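Local coordinates for protein purine nucleoside phosphorylase (Anopheles gambiae, PDB 2P4S) that catalyses the phosphorolysis of purine (deoxy)ribonucleosides such as inosine and 2'-deoxyinosine to the free base and a pentose 1-phosphate, serving purine salvage, at residues 207-212 and 324-329; 278-283 and 300-305; 286-291 and 332-337. One frame throughout, in Å; residues are numbered along the deposited sequence.

In the fold
All three contacts reach the bound inhibitor, but from different depths. Contact 2 is the most internal: two parallel strands of the central sheet meet through backbone bonds, and segment 300-305 touches both the inhibitor and the phosphate. Contact 1, further out, lays the loop before strand 214-221 along the far part of strand 319-329; one backbone bond and mostly apolar packing hold it beside the base-binding asparagine. Contact 3 lies nearest the surface, at a subunit interface, and closes by packing without a hydrogen bond between its segments. Its helix is the middle element of the beta-alpha-beta unit whose strands form contact 2, I302 packing on V291 and E286, while Y209 of contact 1 packs on D300.

Contact 1: residues 207-212 and 324-329; sequences PKYRVG and SLITNM. With DIH (7-[[(3R,4R)-3-(hydroxymethyl)-4-oxidanyl-pyrrolidin-1-ium-1-yl]methyl]-3,5-dihydropyrrolo[3,2-d]pyrimidin-4-one), chain F.
M329 folds back until its terminal methyl presses on a backbone carbonyl: CE lies 3.2 Å from Y209 O. The thioether chain bends at both chi2 and chi3, which brings the sulfur and methyl against the backbone of Y209, near its CB. Methionine, flexible and unbranched, can make this double bend and set an apolar methyl against the loop. I326 points straight at the loop and uses two branches there. Its CD1 meets CD2 of the Y209 ring at 3.9 Å, the side chains crossing at about a right angle, while CG2 rests 3.6 Å from R210 O. Beside them V211 lays CG2 against the CA of N328 at 3.7 Å. In the mixed sheet of this phosphorylase fold, strand 319-329 turns a corner at N328, and the loop 207-212 runs past that corner before strand 214-221 begins. A single backbone bond joins them: G212 N gives its hydrogen to I326 O over 2.7 Å, straight at 178°. Glycine belongs here because, at a phi of 97°, a CB would jam against the carbonyl O of V211; CD1 of L325 rests 3.6 Å from G212 O. The CB of N328 points away from the loop, and with chi1 at 58° its amide, between its backbone N and carbonyl carbon, meets the inhibitor. OD1 accepts from DIH N7 at 2.8 Å, and ND2 donates to DIH O6 at 2.9 Å. T327 OG1 donates to the same OD1, fixing the amide's flip; this pairing with a 6-oxo base is consistent with activity on inosine and none on adenosine.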
loop_
_atom_site.group_PDB
_atom_site.type_symbol
_atom_site.label_atom_id
_atom_site.label_comp_id
_atom_site.label_asym_id
_atom_site.label_seq_id
_atom_site.Cartn_x
_atom_site.Cartn_y
_atom_site.Cartn_z
ATOM N N PRO A 207 -19.918 12.496 8.103
ATOM C CA PRO A 207 -20.258 13.722 8.884
ATOM C C PRO A 207 -21.575 13.702 9.701
ATOM O O PRO A 207 -21.840 14.662 10.421
ATOM C CB PRO A 207 -20.283 14.839 7.825
ATOM C CG PRO A 207 -20.507 14.159 6.513
ATOM C CD PRO A 207 -19.928 12.729 6.642
ATOM N N LYS A 208 -22.359 12.621 9.620
ATOM C CA LYS A 208 -23.582 12.504 10.424
ATOM C C LYS A 208 -23.306 11.854 11.751
ATOM O O LYS A 208 -24.125 11.975 12.664
ATOM C CB LYS A 208 -24.715 11.833 9.633
ATOM C CG LYS A 208 -24.988 12.750 8.417
ATOM C CD LYS A 208 -26.384 12.692 7.848
ATOM C CE LYS A 208 -26.528 11.729 6.651
ATOM N NZ LYS A 208 -27.860 11.978 5.970
ATOM N N TYR A 209 -22.131 11.219 11.866
ATOM C CA TYR A 209 -21.676 10.664 13.154
ATOM C C TYR A 209 -21.374 11.782 14.165
ATOM O O TYR A 209 -21.121 12.919 13.790
ATOM C CB TYR A 209 -20.452 9.771 12.972
ATOM C CG TYR A 209 -20.686 8.502 12.204
ATOM C CD1 TYR A 209 -21.907 8.248 11.530
ATOM C CD2 TYR A 209 -19.663 7.530 12.120
ATOM C CE1 TYR A 209 -22.094 7.060 10.804
ATOM C CE2 TYR A 209 -19.845 6.368 11.439
ATOM C CZ TYR A 209 -21.049 6.130 10.772
ATOM O OH TYR A 209 -21.173 4.963 10.082
ATOM N N ARG A 210 -21.427 11.438 15.450
ATOM C CA ARG A 210 -21.104 12.336 16.544
ATOM C C ARG A 210 -20.057 11.676 17.460
ATOM O O ARG A 210 -20.019 10.446 17.609
ATOM C CB ARG A 210 -22.380 12.694 17.350
ATOM C CG ARG A 210 -23.407 13.492 16.528
ATOM C CD ARG A 210 -24.721 13.660 17.308
ATOM N NE ARG A 210 -25.782 14.341 16.540
ATOM C CZ ARG A 210 -25.829 15.663 16.350
ATOM N NH1 ARG A 210 -24.873 16.452 16.860
ATOM N NH2 ARG A 210 -26.825 16.209 15.643
ATOM N N VAL A 211 -19.215 12.494 18.081
ATOM C CA VAL A 211 -18.235 11.997 19.039
ATOM C C VAL A 211 -18.983 11.254 20.134
ATOM O O VAL A 211 -19.983 11.769 20.673
ATOM C CB VAL A 211 -17.414 13.179 19.675
ATOM C CG1 VAL A 211 -16.621 12.702 20.909
ATOM C CG2 VAL A 211 -16.491 13.835 18.611
ATOM N N GLY A 212 -18.507 10.059 20.486
ATOM C CA GLY A 212 -19.197 9.275 21.499
ATOM C C GLY A 212 -20.143 8.229 20.910
ATOM O O GLY A 212 -20.606 7.356 21.629
ATOM N N SER A 324 -16.370 0.473 16.509
ATOM C CA SER A 324 -15.556 1.656 16.734
ATOM C C SER A 324 -16.318 2.619 17.664
ATOM O O SER A 324 -17.492 2.964 17.399
ATOM C CB SER A 324 -15.321 2.390 15.406
ATOM O OG SER A 324 -14.575 1.655 14.455
ATOM N N LEU A 325 -15.649 3.079 18.727
ATOM C CA LEU A 325 -16.077 4.287 19.416
ATOM C C LEU A 325 -15.519 5.483 18.612
ATOM O O LEU A 325 -14.298 5.578 18.404
ATOM C CB LEU A 325 -15.532 4.310 20.852
ATOM C CG LEU A 325 -15.930 5.493 21.742
ATOM C CD1 LEU A 325 -17.458 5.554 22.029
ATOM C CD2 LEU A 325 -15.151 5.374 23.048
ATOM N N ILE A 326 -16.421 6.383 18.176
ATOM C CA ILE A 326 -16.055 7.565 17.425
ATOM C C ILE A 326 -15.534 8.581 18.432
ATOM O O ILE A 326 -16.277 9.079 19.247
ATOM C CB ILE A 326 -17.290 8.137 16.646
ATOM C CG1 ILE A 326 -17.875 7.081 15.698
ATOM C CG2 ILE A 326 -16.954 9.461 15.953
ATOM C CD1 ILE A 326 -16.874 6.527 14.595
ATOM N N THR A 327 -14.234 8.889 18.392
ATOM C CA THR A 327 -13.595 9.609 19.505
ATOM C C THR A 327 -13.332 11.040 19.098
ATOM O O THR A 327 -12.933 11.864 19.900
ATOM C CB THR A 327 -12.280 8.919 19.940
ATOM O OG1 THR A 327 -11.488 8.616 18.775
ATOM C CG2 THR A 327 -12.594 7.623 20.665
ATOM N N ASN A 328 -13.577 11.328 17.832
ATOM C CA ASN A 328 -13.252 12.591 17.242
ATOM C C ASN A 328 -13.789 12.529 15.850
ATOM O O ASN A 328 -13.881 11.439 15.255
ATOM C CB ASN A 328 -11.728 12.871 17.198
ATOM C CG ASN A 328 -10.944 11.795 16.431
ATOM O OD1 ASN A 328 -10.814 10.628 16.902
ATOM N ND2 ASN A 328 -10.406 12.176 15.258
ATOM N N MET A 329 -14.140 13.702 15.339
ATOM C CA MET A 329 -14.579 13.834 13.971
ATOM C C MET A 329 -13.329 14.035 13.136
ATOM O O MET A 329 -12.395 14.702 13.576
ATOM C CB MET A 329 -15.580 15.022 13.821
ATOM C CG MET A 329 -16.954 14.799 14.519
ATOM S SD MET A 329 -17.650 13.131 14.237
ATOM C CE MET A 329 -18.152 13.230 12.515
HETATM O "O5'" DIH F . -4.966 8.498 19.279
HETATM C "C5'" DIH F . -4.240 7.673 18.347
HETATM C "C4'" DIH F . -4.706 6.256 18.573
HETATM C "C6'" DIH F . -6.245 6.145 18.482
HETATM C "C3'" DIH F . -4.129 5.344 17.512
HETATM O "O3'" DIH F . -3.892 4.066 18.105
HETATM C "C2'" DIH F . -5.262 5.189 16.514
HETATM N "N1'" DIH F . -6.465 5.139 17.404
HETATM C C10 DIH F . -7.698 5.216 16.606
HETATM C C9 DIH F . -8.144 6.567 16.091
HETATM C C8 DIH F . -8.977 7.480 16.791
HETATM N N7 DIH F . -9.187 8.567 15.998
HETATM C C5 DIH F . -8.532 8.404 14.819
HETATM C C6 DIH F . -8.433 9.199 13.562
HETATM O O6 DIH F . -9.017 10.352 13.428
HETATM N N1 DIH F . -7.686 8.645 12.583
HETATM C C2 DIH F . -7.049 7.440 12.699
HETATM N N3 DIH F . -7.144 6.682 13.802
HETATM C C4 DIH F . -7.886 7.158 14.858
#

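Contact 2: residues 278-283 and 300-305; sequences TCLGGP and DAIGMS. With DIH (7-[[(3R,4R)-3-(hydroxymethyl)-4-oxidanyl-pyrrolidin-1-ium-1-yl]methyl]-3,5-dihydropyrrolo[3,2-d]pyrimidin-4-one), chain F; PO4 (phosphate ion), chain D.
T278 and I302 pair across two parallel strands, in the tightly packed half of the contact. T278 N donates to A301 O at 3.1 Å, and T278 O takes the hydrogen of G303 N at 2.9 Å. Two residues on, L280 N reaches G303 O at 2.9 Å. The methyl-to-methyl meeting of L280 CD1 and I302 CG2, at 3.5 Å, is closer than usual for two carbons. Branched and apolar, both side chains suit this buried place, where they also pack on E286; the hydroxyl of T278 bonds to the carbonyl of I221. The strands are the two ends of a beta-alpha-beta unit whose helix, 288-296, lies between them in sequence. Past the bridges C279 sends SG, anti to its own nitrogen (chi1 176°), against the S305 backbone, 3.2 Å from S305 N. Both chains then leave the sheet as loops, still in touch. M304, extended beyond CG, slides between the loop and the inhibitor: SD is 3.5 Å from DIH C2', and CE lies beside the CA of G282, a glycine, since a CB there would run into M304 SD. Looser is the far end, where G282 is partly exposed and a water sits between the loops: G281 O accepts from it at 2.7 Å, and it reaches M304 O only weakly. P283, entered through a cis peptide, packs on R243 of a second subunit. S305 OG, close to its own backbone at chi1 74°, donates to phosphate O3 at 2.7 Å; the ion is also hydrogen-bonded by the backbone N of S118 and A201 and by R169 NH1.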
loop_
_atom_site.group_PDB
_atom_site.type_symbol
_atom_site.label_atom_id
_atom_site.label_comp_id
_atom_site.label_asym_id
_atom_site.label_seq_id
_atom_site.Cartn_x
_atom_site.Cartn_y
_atom_site.Cartn_z
ATOM N N THR A 278 -11.792 1.493 8.195
ATOM C CA THR A 278 -10.543 1.152 7.506
ATOM C C THR A 278 -9.378 1.316 8.506
ATOM O O THR A 278 -9.475 2.171 9.401
ATOM C CB THR A 278 -10.299 1.949 6.213
ATOM O OG1 THR A 278 -9.254 1.307 5.466
ATOM C CG2 THR A 278 -9.879 3.413 6.508
ATOM N N CYS A 279 -8.323 0.529 8.320
ATOM C CA CYS A 279 -7.116 0.540 9.137
ATOM C C CYS A 279 -5.957 1.181 8.363
ATOM O O CYS A 279 -5.437 0.586 7.410
ATOM C CB CYS A 279 -6.746 -0.895 9.544
ATOM S SG CYS A 279 -5.179 -1.038 10.466
ATOM N N LEU A 280 -5.554 2.385 8.761
ATOM C CA LEU A 280 -4.405 3.061 8.114
ATOM C C LEU A 280 -3.133 2.818 8.949
ATOM O O LEU A 280 -3.225 2.530 10.118
ATOM C CB LEU A 280 -4.675 4.572 7.952
ATOM C CG LEU A 280 -6.015 4.997 7.320
ATOM C CD1 LEU A 280 -6.072 6.484 7.090
ATOM C CD2 LEU A 280 -6.226 4.281 5.990
ATOM N N GLY A 281 -1.951 2.969 8.366
ATOM C CA GLY A 281 -0.701 2.808 9.126
ATOM C C GLY A 281 -0.500 3.790 10.298
ATOM O O GLY A 281 -0.020 3.390 11.380
ATOM N N GLY A 282 -0.857 5.071 10.109
ATOM C CA GLY A 282 -0.531 6.094 11.117
ATOM C C GLY A 282 0.977 6.256 11.169
ATOM O O GLY A 282 1.661 5.875 10.206
ATOM N N PRO A 283 1.517 6.826 12.259
ATOM C CA PRO A 283 0.834 7.299 13.475
ATOM C C PRO A 283 0.213 8.680 13.359
ATOM O O PRO A 283 -0.568 9.068 14.223
ATOM C CB PRO A 283 1.960 7.342 14.511
ATOM C CG PRO A 283 3.226 7.613 13.664
ATOM C CD PRO A 283 2.973 7.019 12.311
ATOM N N ASP A 300 -16.632 4.980 6.607
ATOM C CA ASP A 300 -17.283 5.812 7.636
ATOM C C ASP A 300 -16.423 6.124 8.827
ATOM O O ASP A 300 -16.627 7.150 9.449
ATOM C CB ASP A 300 -18.607 5.182 8.128
ATOM C CG ASP A 300 -19.574 5.013 7.003
ATOM O OD1 ASP A 300 -20.147 6.036 6.513
ATOM O OD2 ASP A 300 -19.696 3.889 6.541
ATOM N N ALA A 301 -15.498 5.223 9.161
ATOM C CA ALA A 301 -14.702 5.344 10.392
ATOM C C ALA A 301 -13.252 5.011 10.072
ATOM O O ALA A 301 -12.988 4.033 9.417
ATOM C CB ALA A 301 -15.236 4.426 11.534
ATOM N N ILE A 302 -12.337 5.866 10.506
ATOM C CA ILE A 302 -10.921 5.701 10.187
ATOM C C ILE A 302 -10.122 5.393 11.445
ATOM O O ILE A 302 -10.188 6.145 12.430
ATOM C CB ILE A 302 -10.304 6.955 9.500
ATOM C CG1 ILE A 302 -11.004 7.260 8.143
ATOM C CG2 ILE A 302 -8.774 6.719 9.271
ATOM C CD1 ILE A 302 -10.796 8.786 7.609
ATOM N N GLY A 303 -9.367 4.299 11.400
ATOM C CA GLY A 303 -8.605 3.879 12.543
ATOM C C GLY A 303 -7.249 3.358 12.151
ATOM O O GLY A 303 -6.824 3.586 11.025
ATOM N N MET A 304 -6.588 2.641 13.078
ATOM C CA MET A 304 -5.244 2.086 12.839
ATOM C C MET A 304 -5.042 0.668 13.391
ATOM O O MET A 304 -3.924 0.318 13.754
ATOM C CB MET A 304 -4.176 3.001 13.473
ATOM C CG MET A 304 -4.233 4.455 12.981
ATOM S SD MET A 304 -3.013 5.427 13.813
ATOM C CE MET A 304 -3.309 7.098 13.186
ATOM N N SER A 305 -6.087 -0.169 13.461
ATOM C CA SER A 305 -5.936 -1.488 14.080
ATOM C C SER A 305 -6.992 -2.450 13.550
ATOM O O SER A 305 -7.626 -2.157 12.513
ATOM C CB SER A 305 -6.030 -1.357 15.591
ATOM O OG SER A 305 -7.380 -1.138 15.966
HETATM O "O5'" DIH F . -4.966 8.498 19.279
HETATM C "C5'" DIH F . -4.240 7.673 18.347
HETATM C "C4'" DIH F . -4.706 6.256 18.573
HETATM C "C6'" DIH F . -6.245 6.145 18.482
HETATM C "C3'" DIH F . -4.129 5.344 17.512
HETATM O "O3'" DIH F . -3.892 4.066 18.105
HETATM C "C2'" DIH F . -5.262 5.189 16.514
HETATM N "N1'" DIH F . -6.465 5.139 17.404
HETATM C C10 DIH F . -7.698 5.216 16.606
HETATM C C9 DIH F . -8.144 6.567 16.091
HETATM C C8 DIH F . -8.977 7.480 16.791
HETATM N N7 DIH F . -9.187 8.567 15.998
HETATM C C5 DIH F . -8.532 8.404 14.819
HETATM C C6 DIH F . -8.433 9.199 13.562
HETATM O O6 DIH F . -9.017 10.352 13.428
HETATM N N1 DIH F . -7.686 8.645 12.583
HETATM C C2 DIH F . -7.049 7.440 12.699
HETATM N N3 DIH F . -7.144 6.682 13.802
HETATM C C4 DIH F . -7.886 7.158 14.858
HETATM P P PO4 D . -7.046 1.625 18.743
HETATM O O1 PO4 D . -8.338 1.836 19.466
HETATM O O2 PO4 D . -6.279 0.513 19.462
HETATM O O3 PO4 D . -7.215 1.199 17.333
HETATM O O4 PO4 D . -6.295 2.923 18.765
HETATM O O HOH W 1 -0.948 1.146 12.548
#

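Contact 3: residues 286-291 and 332-337; sequences ETVAEV and MSYEEE. With DIH (7-[[(3R,4R)-3-(hydroxymethyl)-4-oxidanyl-pyrrolidin-1-ium-1-yl]methyl]-3,5-dihydropyrrolo[3,2-d]pyrimidin-4-one), chain F.
V288 sets its CG1 methyl over one face of the Y334 ring, a CH-pi contact with the methyl 3.9 Å from the ring centroid and 22° off its normal. It comes from the first turn of helix 288-296, which T287 and E290 open with a capping box: E290 N bonds to T287 OG1, and T287 N to E290 OE1. The valine's chi1 of 163° swings CG1 anti to the backbone nitrogen and onto the ring, leaving V288 CG2 to meet S333 O at 3.6 Å; a beta-branched residue can thus cover both neighbours. One turn on, V291 CG1 touches M332 CG at 3.9 Å, the side chains crossing at about a right angle. The loop keeps its shape through S333, whose OG accepts from E335 N at 2.9 Å in an ST turn, and through E336, whose OE1 receives M332 N from above the carboxylate plane. Tyrosine offers V288 an apolar face while its hydroxyl bonds to D219 of a second subunit, which A289 N also reaches. Ahead of the helix, E286 bends at chi2 (70°), bringing OE1 to DIH N1 in an almost straight bond of 2.7 Å.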
loop_
_atom_site.group_PDB
_atom_site.type_symbol
_atom_site.label_atom_id
_atom_site.label_comp_id
_atom_site.label_asym_id
_atom_site.label_seq_id
_atom_site.Cartn_x
_atom_site.Cartn_y
_atom_site.Cartn_z
ATOM N N GLU A 286 -5.101 11.850 9.612
ATOM C CA GLU A 286 -5.300 12.062 8.177
ATOM C C GLU A 286 -5.391 13.541 7.732
ATOM O O GLU A 286 -5.886 14.395 8.462
ATOM C CB GLU A 286 -6.584 11.335 7.769
ATOM C CG GLU A 286 -6.511 9.829 7.958
ATOM C CD GLU A 286 -6.487 9.410 9.467
ATOM O OE1 GLU A 286 -7.263 10.033 10.249
ATOM O OE2 GLU A 286 -5.697 8.478 9.857
ATOM N N THR A 287 -4.927 13.825 6.523
ATOM C CA THR A 287 -5.147 15.122 5.888
ATOM C C THR A 287 -6.638 15.298 5.427
ATOM O O THR A 287 -7.434 14.327 5.358
ATOM C CB THR A 287 -4.204 15.348 4.693
ATOM O OG1 THR A 287 -4.632 14.552 3.582
ATOM C CG2 THR A 287 -2.748 15.010 5.040
ATOM N N VAL A 288 -6.991 16.537 5.095
ATOM C CA VAL A 288 -8.323 16.844 4.615
ATOM C C VAL A 288 -8.552 16.097 3.311
ATOM O O VAL A 288 -9.607 15.496 3.161
ATOM C CB VAL A 288 -8.521 18.390 4.408
ATOM C CG1 VAL A 288 -9.753 18.694 3.502
ATOM C CG2 VAL A 288 -8.631 19.121 5.755
ATOM N N ALA A 289 -7.564 16.113 2.403
ATOM C CA ALA A 289 -7.671 15.444 1.121
ATOM C C ALA A 289 -7.825 13.908 1.270
ATOM O O ALA A 289 -8.552 13.307 0.486
ATOM C CB ALA A 289 -6.431 15.765 0.188
ATOM N N GLU A 290 -7.071 13.296 2.196
ATOM C CA GLU A 290 -7.207 11.857 2.529
ATOM C C GLU A 290 -8.610 11.510 3.078
ATOM O O GLU A 290 -9.188 10.508 2.672
ATOM C CB GLU A 290 -6.136 11.421 3.538
ATOM C CG GLU A 290 -4.716 11.443 2.956
ATOM C CD GLU A 290 -3.595 11.369 4.011
ATOM O OE1 GLU A 290 -3.861 11.481 5.261
ATOM O OE2 GLU A 290 -2.436 11.205 3.579
ATOM N N VAL A 291 -9.131 12.321 4.011
ATOM C CA VAL A 291 -10.433 12.062 4.573
ATOM C C VAL A 291 -11.481 12.103 3.458
ATOM O O VAL A 291 -12.345 11.253 3.405
ATOM C CB VAL A 291 -10.800 13.042 5.759
ATOM C CG1 VAL A 291 -12.285 12.903 6.178
ATOM C CG2 VAL A 291 -9.904 12.816 6.987
ATOM N N MET A 332 -12.642 17.907 8.048
ATOM C CA MET A 332 -13.255 17.861 6.725
ATOM C C MET A 332 -13.154 19.143 5.869
ATOM O O MET A 332 -13.668 19.214 4.763
ATOM C CB MET A 332 -14.679 17.344 6.888
ATOM C CG MET A 332 -14.633 15.823 7.156
ATOM S SD MET A 332 -16.215 15.504 7.753
ATOM C CE MET A 332 -16.088 14.151 8.979
ATOM N N SER A 333 -12.394 20.106 6.368
ATOM C CA SER A 333 -12.309 21.402 5.768
ATOM C C SER A 333 -10.974 22.057 6.133
ATOM O O SER A 333 -10.470 21.837 7.231
ATOM C CB SER A 333 -13.490 22.232 6.285
ATOM O OG SER A 333 -13.147 23.586 6.384
ATOM N N TYR A 334 -10.432 22.868 5.219
ATOM C CA TYR A 334 -9.200 23.636 5.449
ATOM C C TYR A 334 -9.430 24.793 6.412
ATOM O O TYR A 334 -8.472 25.384 6.929
ATOM C CB TYR A 334 -8.581 24.123 4.122
ATOM C CG TYR A 334 -8.163 22.974 3.263
ATOM C CD1 TYR A 334 -7.072 22.216 3.613
ATOM C CD2 TYR A 334 -8.897 22.599 2.118
ATOM C CE1 TYR A 334 -6.692 21.128 2.865
ATOM C CE2 TYR A 334 -8.516 21.500 1.369
ATOM C CZ TYR A 334 -7.399 20.781 1.747
ATOM O OH TYR A 334 -6.976 19.672 1.052
ATOM N N GLU A 335 -10.703 25.076 6.684
ATOM C CA GLU A 335 -11.088 26.154 7.614
ATOM C C GLU A 335 -11.381 25.737 9.061
ATOM O O GLU A 335 -11.375 26.589 9.949
ATOM C CB GLU A 335 -12.319 26.878 7.101
ATOM C CG GLU A 335 -12.057 27.706 5.872
ATOM C CD GLU A 335 -13.369 28.072 5.233
ATOM O OE1 GLU A 335 -14.159 28.862 5.846
ATOM O OE2 GLU A 335 -13.617 27.533 4.137
ATOM N N GLU A 336 -11.672 24.467 9.319
ATOM C CA GLU A 336 -11.970 24.133 10.702
ATOM C C GLU A 336 -10.758 24.141 11.619
ATOM O O GLU A 336 -9.596 24.191 11.159
ATOM C CB GLU A 336 -12.783 22.862 10.848
ATOM C CG GLU A 336 -12.379 21.699 9.994
ATOM C CD GLU A 336 -13.257 20.491 10.281
ATOM O OE1 GLU A 336 -14.199 20.233 9.480
ATOM O OE2 GLU A 336 -13.036 19.855 11.353
ATOM N N GLU A 337 -11.031 24.198 12.922
ATOM C CA GLU A 337 -9.963 24.056 13.902
ATOM C C GLU A 337 -9.825 22.565 14.188
ATOM O O GLU A 337 -10.826 21.881 14.393
ATOM C CB GLU A 337 -10.203 24.893 15.172
ATOM C CG GLU A 337 -9.663 26.333 15.042
ATOM C CD GLU A 337 -8.263 26.357 14.395
ATOM O OE1 GLU A 337 -7.327 25.852 15.070
ATOM O OE2 GLU A 337 -8.108 26.825 13.216
HETATM O "O5'" DIH F . -4.966 8.498 19.279
HETATM C "C5'" DIH F . -4.240 7.673 18.347
HETATM C "C4'" DIH F . -4.706 6.256 18.573
HETATM C "C6'" DIH F . -6.245 6.145 18.482
HETATM C "C3'" DIH F . -4.129 5.344 17.512
HETATM O "O3'" DIH F . -3.892 4.066 18.105
HETATM C "C2'" DIH F . -5.262 5.189 16.514
HETATM N "N1'" DIH F . -6.465 5.139 17.404
HETATM C C10 DIH F . -7.698 5.216 16.606
HETATM C C9 DIH F . -8.144 6.567 16.091
HETATM C C8 DIH F . -8.977 7.480 16.791
HETATM N N7 DIH F . -9.187 8.567 15.998
HETATM C C5 DIH F . -8.532 8.404 14.819
HETATM C C6 DIH F . -8.433 9.199 13.562
HETATM O O6 DIH F . -9.017 10.352 13.428
HETATM N N1 DIH F . -7.686 8.645 12.583
HETATM C C2 DIH F . -7.049 7.440 12.699
HETATM N N3 DIH F . -7.144 6.682 13.802
HETATM C C4 DIH F . -7.886 7.158 14.858
#